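Local coordinates for protein putative aldehyde dehydrogenase AldY (Bacillus subtilis, PDB 4DNG) that probably oxidises aldehydes to carboxylates with NAD(+) as electron acceptor, and may help protect the cell against stress from ethanol and related compounds, at residues 135-140 and 473-478; 117-122 and 167-172. One frame throughout, in Å; residues are numbered along the deposited sequence.

Contact 1 of 2, residues 135-140 and 473-478; sequences KTNKIY and WISIQK
Asn137 and Trp473 run alongside each other on one face of a two-stranded antiparallel ladder. CB of Asn137 lies in the plane of the indole at its edge, 3.5 Å from NE1 of Trp473. CG stands anti to the carbonyl carbon (chi1 -63°), which brings the amide beside the indole with the two planes 43° apart. At the tip the branches part: OD1 of Asn137 comes 3.0 Å from OG of Ser475, a hydrogen bond that remains doubtful because the hydroxyl is placed with less certainty, while ND2 turns to Ser130 OG and Val128 O. Those two bonds of ND2 should hold the rotation of the buried amide.

Two hydrogen-bonded pairs set the register. Between Lys138 and Ile474 the bonds are Lys138 N to Ile474 O (3.0 Å) and Ile474 N to Lys138 O (2.9 Å); Thr136 and Ile476 exchange a second such pair. This antiparallel pair of strands, far from the chain's centre, belongs to the oligomerisation element of the aldehyde dehydrogenase fold: residues 473-476 also pair in parallel with a strand of the second subunit, so the sheet continues across the interface.

On the opposite face, CD1 of Ile474 packs 3.6 Å from CE1 of Tyr140, the two side chains crossing at about a right angle. Farther along that face, CB of Thr136 meets CG1 of Ile476 at 3.8 Å. The polar ends of Lys138 and Tyr140 both reach Glu422 of the second subunit, by a salt bridge and a hydrogen bond respectively.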
# COMPACT_ATOMS: atom_id res chain seq x y z
N LYS A 135 -3.32 -28.78 -13.77
CA LYS A 135 -3.42 -27.38 -13.36
C LYS A 135 -2.09 -26.62 -13.55
O LYS A 135 -1.02 -27.14 -13.25
CB LYS A 135 -3.90 -27.30 -11.90
CG LYS A 135 -4.08 -25.88 -11.39
CD LYS A 135 -4.98 -25.83 -10.18
CE LYS A 135 -5.57 -24.44 -10.05
NZ LYS A 135 -6.65 -24.36 -9.04
N THR A 136 -2.19 -25.40 -14.07
CA THR A 136 -1.04 -24.53 -14.28
C THR A 136 -1.34 -23.17 -13.69
O THR A 136 -2.39 -22.58 -13.98
CB THR A 136 -0.73 -24.35 -15.78
OG1 THR A 136 -0.59 -25.64 -16.40
CG2 THR A 136 0.56 -23.57 -15.99
N ASN A 137 -0.42 -22.69 -12.86
CA ASN A 137 -0.48 -21.35 -12.28
C ASN A 137 0.58 -20.44 -12.89
O ASN A 137 1.78 -20.67 -12.74
CB ASN A 137 -0.29 -21.41 -10.76
CG ASN A 137 -1.40 -22.19 -10.07
OD1 ASN A 137 -2.58 -21.97 -10.33
ND2 ASN A 137 -1.02 -23.09 -9.17
N LYS A 138 0.11 -19.40 -13.59
CA LYS A 138 0.98 -18.45 -14.27
C LYS A 138 0.79 -17.04 -13.75
O LYS A 138 -0.34 -16.56 -13.57
CB LYS A 138 0.73 -18.47 -15.77
CG LYS A 138 1.39 -19.62 -16.49
CD LYS A 138 1.34 -19.40 -17.99
CE LYS A 138 -0.01 -19.80 -18.54
NZ LYS A 138 0.07 -19.83 -20.03
N ILE A 139 1.90 -16.37 -13.50
CA ILE A 139 1.89 -15.00 -13.02
C ILE A 139 2.47 -14.10 -14.10
O ILE A 139 3.53 -14.38 -14.66
CB ILE A 139 2.64 -14.87 -11.69
CG1 ILE A 139 1.91 -15.68 -10.61
CG2 ILE A 139 2.76 -13.41 -11.28
CD1 ILE A 139 2.77 -16.10 -9.44
N TYR A 140 1.74 -13.03 -14.40
CA TYR A 140 2.16 -12.06 -15.38
C TYR A 140 2.37 -10.72 -14.73
O TYR A 140 1.72 -10.38 -13.73
CB TYR A 140 1.10 -11.91 -16.46
CG TYR A 140 0.82 -13.16 -17.23
CD1 TYR A 140 0.07 -14.18 -16.66
CD2 TYR A 140 1.29 -13.31 -18.53
CE1 TYR A 140 -0.20 -15.33 -17.37
CE2 TYR A 140 1.02 -14.47 -19.25
CZ TYR A 140 0.27 -15.47 -18.66
OH TYR A 140 -0.01 -16.63 -19.34
N TRP A 473 -2.53 -13.14 -11.91
CA TRP A 473 -2.46 -14.58 -11.73
C TRP A 473 -3.56 -15.27 -12.49
O TRP A 473 -4.72 -14.90 -12.42
CB TRP A 473 -2.47 -14.91 -10.23
CG TRP A 473 -2.60 -16.38 -9.90
CD1 TRP A 473 -1.68 -17.40 -10.15
CD2 TRP A 473 -3.73 -17.05 -9.22
NE1 TRP A 473 -2.15 -18.62 -9.71
CE2 TRP A 473 -3.37 -18.48 -9.14
CE3 TRP A 473 -4.95 -16.63 -8.71
CZ2 TRP A 473 -4.21 -19.41 -8.55
CZ3 TRP A 473 -5.79 -17.58 -8.12
CH2 TRP A 473 -5.43 -18.94 -8.05
N ILE A 474 -3.18 -16.29 -13.27
CA ILE A 474 -4.14 -17.05 -14.05
C ILE A 474 -3.94 -18.55 -13.83
O ILE A 474 -2.82 -19.04 -13.97
CB ILE A 474 -4.03 -16.71 -15.55
CG1 ILE A 474 -4.20 -15.19 -15.76
CG2 ILE A 474 -5.04 -17.52 -16.37
CD1 ILE A 474 -3.78 -14.69 -17.12
N SER A 475 -5.01 -19.25 -13.45
CA SER A 475 -5.01 -20.72 -13.38
C SER A 475 -5.72 -21.30 -14.59
O SER A 475 -6.86 -20.93 -14.86
CB SER A 475 -5.70 -21.23 -12.12
OG SER A 475 -5.15 -20.62 -10.97
N ILE A 476 -5.05 -22.20 -15.31
CA ILE A 476 -5.69 -22.96 -16.40
C ILE A 476 -5.84 -24.44 -16.03
O ILE A 476 -4.99 -25.00 -15.33
CB ILE A 476 -5.00 -22.78 -17.78
CG1 ILE A 476 -3.83 -23.76 -17.98
CG2 ILE A 476 -4.56 -21.33 -18.02
CD1 ILE A 476 -4.18 -25.05 -18.72
N GLN A 477 -6.90 -25.06 -16.54
CA GLN A 477 -7.24 -26.44 -16.23
C GLN A 477 -7.34 -27.26 -17.50
O GLN A 477 -7.97 -26.82 -18.47
CB GLN A 477 -8.59 -26.48 -15.51
CG GLN A 477 -8.81 -27.68 -14.61
CD GLN A 477 -7.95 -27.60 -13.36
OE1 GLN A 477 -8.07 -26.66 -12.58
NE2 GLN A 477 -7.08 -28.59 -13.18
N LYS A 478 -6.72 -28.45 -17.49
CA LYS A 478 -6.88 -29.45 -18.56
C LYS A 478 -7.85 -30.54 -18.13
O LYS A 478 -9.05 -30.44 -18.36
CB LYS A 478 -5.53 -30.09 -18.91
CG LYS A 478 -4.53 -29.14 -19.54
CD LYS A 478 -3.11 -29.55 -19.18
CE LYS A 478 -2.20 -28.33 -19.13
NZ LYS A 478 -1.05 -28.55 -18.23

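Contact 2 of 2, residues 117-122 and 167-172; sequences TYTGEL and AIALGN
A buried, mainly apolar contact without direct hydrogen bonds joins the ends of two helices: the frayed C-terminal turn of helix 98-118 meets the last turn of helix 156-169 and the loop leaving it. The nearest CA atoms are those of Thr119 and Ala169, 4.9 Å apart. CG2 of Thr119 is modelled 3.1 Å from Ala169 O, a tight approach whose exact value is uncertain, while its OG1 bonds back to Ala115 O. The methyl CD2 of Leu170 reaches Tyr118 O at 3.6 Å. From the other end of the turn, CD2 of Leu122 comes 3.7 Å from Leu170 O. The Tyr118 ring brings CE1 to 4.2 Å from CB of Ala169.

Just after Ala169 the helix closes in a Schellman motif, with Gly171 at positive phi as its C-prime residue. Asn172 N and Gly171 N bond to Ala167 O and Ile168 O respectively, and ND2 of Asn172 adds a bond on a lone pair of Ala167 O. Helix 462-468 covers Tyr118 and Leu170 through Val465 and Phe468. Arg68 NH1 links the segments through weak bonds to Thr119 O and Ala169 O; with no direct bond between them, their fit rests largely on shape.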
# COMPACT_ATOMS: atom_id res chain seq x y z
N THR A 117 16.81 -0.45 -17.53
CA THR A 117 17.22 -1.77 -17.07
C THR A 117 16.02 -2.65 -16.71
O THR A 117 16.14 -3.88 -16.65
CB THR A 117 18.16 -1.70 -15.85
OG1 THR A 117 17.45 -1.22 -14.70
CG2 THR A 117 19.35 -0.79 -16.14
N TYR A 118 14.87 -2.04 -16.47
CA TYR A 118 13.70 -2.84 -16.12
C TYR A 118 12.46 -2.66 -17.00
O TYR A 118 11.42 -3.27 -16.74
CB TYR A 118 13.37 -2.71 -14.63
CG TYR A 118 13.21 -1.31 -14.13
CD1 TYR A 118 12.21 -0.48 -14.62
CD2 TYR A 118 14.05 -0.81 -13.13
CE1 TYR A 118 12.04 0.80 -14.14
CE2 TYR A 118 13.90 0.48 -12.66
CZ TYR A 118 12.89 1.28 -13.16
OH TYR A 118 12.71 2.56 -12.71
N THR A 119 12.59 -1.86 -18.06
CA THR A 119 11.56 -1.77 -19.08
C THR A 119 11.22 -3.18 -19.58
O THR A 119 10.10 -3.45 -20.01
CB THR A 119 12.03 -0.95 -20.29
OG1 THR A 119 13.14 -0.13 -19.92
CG2 THR A 119 10.90 -0.08 -20.79
N GLY A 120 12.17 -4.08 -19.43
CA GLY A 120 12.03 -5.44 -19.85
C GLY A 120 11.12 -6.27 -18.99
O GLY A 120 10.79 -7.38 -19.34
N GLU A 121 10.74 -5.75 -17.84
CA GLU A 121 10.07 -6.54 -16.83
C GLU A 121 8.66 -7.02 -17.10
O GLU A 121 8.15 -7.82 -16.34
CB GLU A 121 10.13 -5.84 -15.50
CG GLU A 121 11.52 -5.79 -14.91
CD GLU A 121 12.03 -7.16 -14.57
OE1 GLU A 121 11.72 -8.09 -15.32
OE2 GLU A 121 12.74 -7.31 -13.57
N LEU A 122 8.00 -6.53 -18.14
CA LEU A 122 6.60 -6.85 -18.38
C LEU A 122 6.32 -8.20 -19.04
O LEU A 122 5.81 -8.23 -20.15
CB LEU A 122 6.02 -5.81 -19.32
CG LEU A 122 5.88 -4.34 -18.96
CD1 LEU A 122 5.32 -3.58 -20.13
CD2 LEU A 122 4.95 -4.17 -17.78
N ALA A 167 6.94 4.86 -14.37
CA ALA A 167 5.58 4.78 -14.88
C ALA A 167 5.57 4.46 -16.37
O ALA A 167 4.97 3.48 -16.82
CB ALA A 167 4.86 6.09 -14.63
N ILE A 168 6.23 5.32 -17.14
CA ILE A 168 6.29 5.15 -18.58
C ILE A 168 7.04 3.87 -19.00
O ILE A 168 6.63 3.18 -19.93
CB ILE A 168 6.86 6.42 -19.25
CG1 ILE A 168 5.80 7.53 -19.19
CG2 ILE A 168 7.31 6.12 -20.68
CD1 ILE A 168 6.36 8.92 -19.37
N ALA A 169 8.12 3.55 -18.29
CA ALA A 169 8.88 2.34 -18.57
C ALA A 169 8.02 1.09 -18.51
O ALA A 169 8.22 0.14 -19.27
CB ALA A 169 10.02 2.21 -17.57
N LEU A 170 7.04 1.09 -17.60
CA LEU A 170 6.28 -0.11 -17.30
C LEU A 170 4.87 -0.04 -17.87
O LEU A 170 3.92 -0.67 -17.36
CB LEU A 170 6.30 -0.38 -15.79
CG LEU A 170 7.73 -0.66 -15.27
CD1 LEU A 170 7.84 -0.43 -13.77
CD2 LEU A 170 8.17 -2.07 -15.63
N GLY A 171 4.73 0.74 -18.94
CA GLY A 171 3.51 0.75 -19.74
C GLY A 171 2.36 1.53 -19.16
O GLY A 171 1.22 1.36 -19.58
N ASN A 172 2.65 2.38 -18.18
CA ASN A 172 1.60 3.23 -17.63
C ASN A 172 1.53 4.56 -18.37
O ASN A 172 2.40 4.88 -19.18
CB ASN A 172 1.85 3.48 -16.14
CG ASN A 172 2.02 2.21 -15.36
OD1 ASN A 172 1.05 1.46 -15.17
ND2 ASN A 172 3.26 1.94 -14.90

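Contacts 1 and 2 lie on the same side of the chain's centre but at different depths: contact 1 is centred about 39 Å out, contact 2 about 21 Å. Their centres are about 23 Å apart and their nearest atoms about 6 Å, without touching. Strand 135-150 ties them together, carrying residues 135-140 at its outer end and, further on, Pro143 and Ile147, which pack against contact 2, before the chain enters helix 156-169. The C-terminal region makes a second tie, since helix 462-468 covers contact 2 and strand 469-477 then runs out to contact 1. Both lie away from the predicted active-site residue Glu253 and the probable NAD(+)-binding residues 231-236; Cys287, also predicted, is in an unmodelled segment.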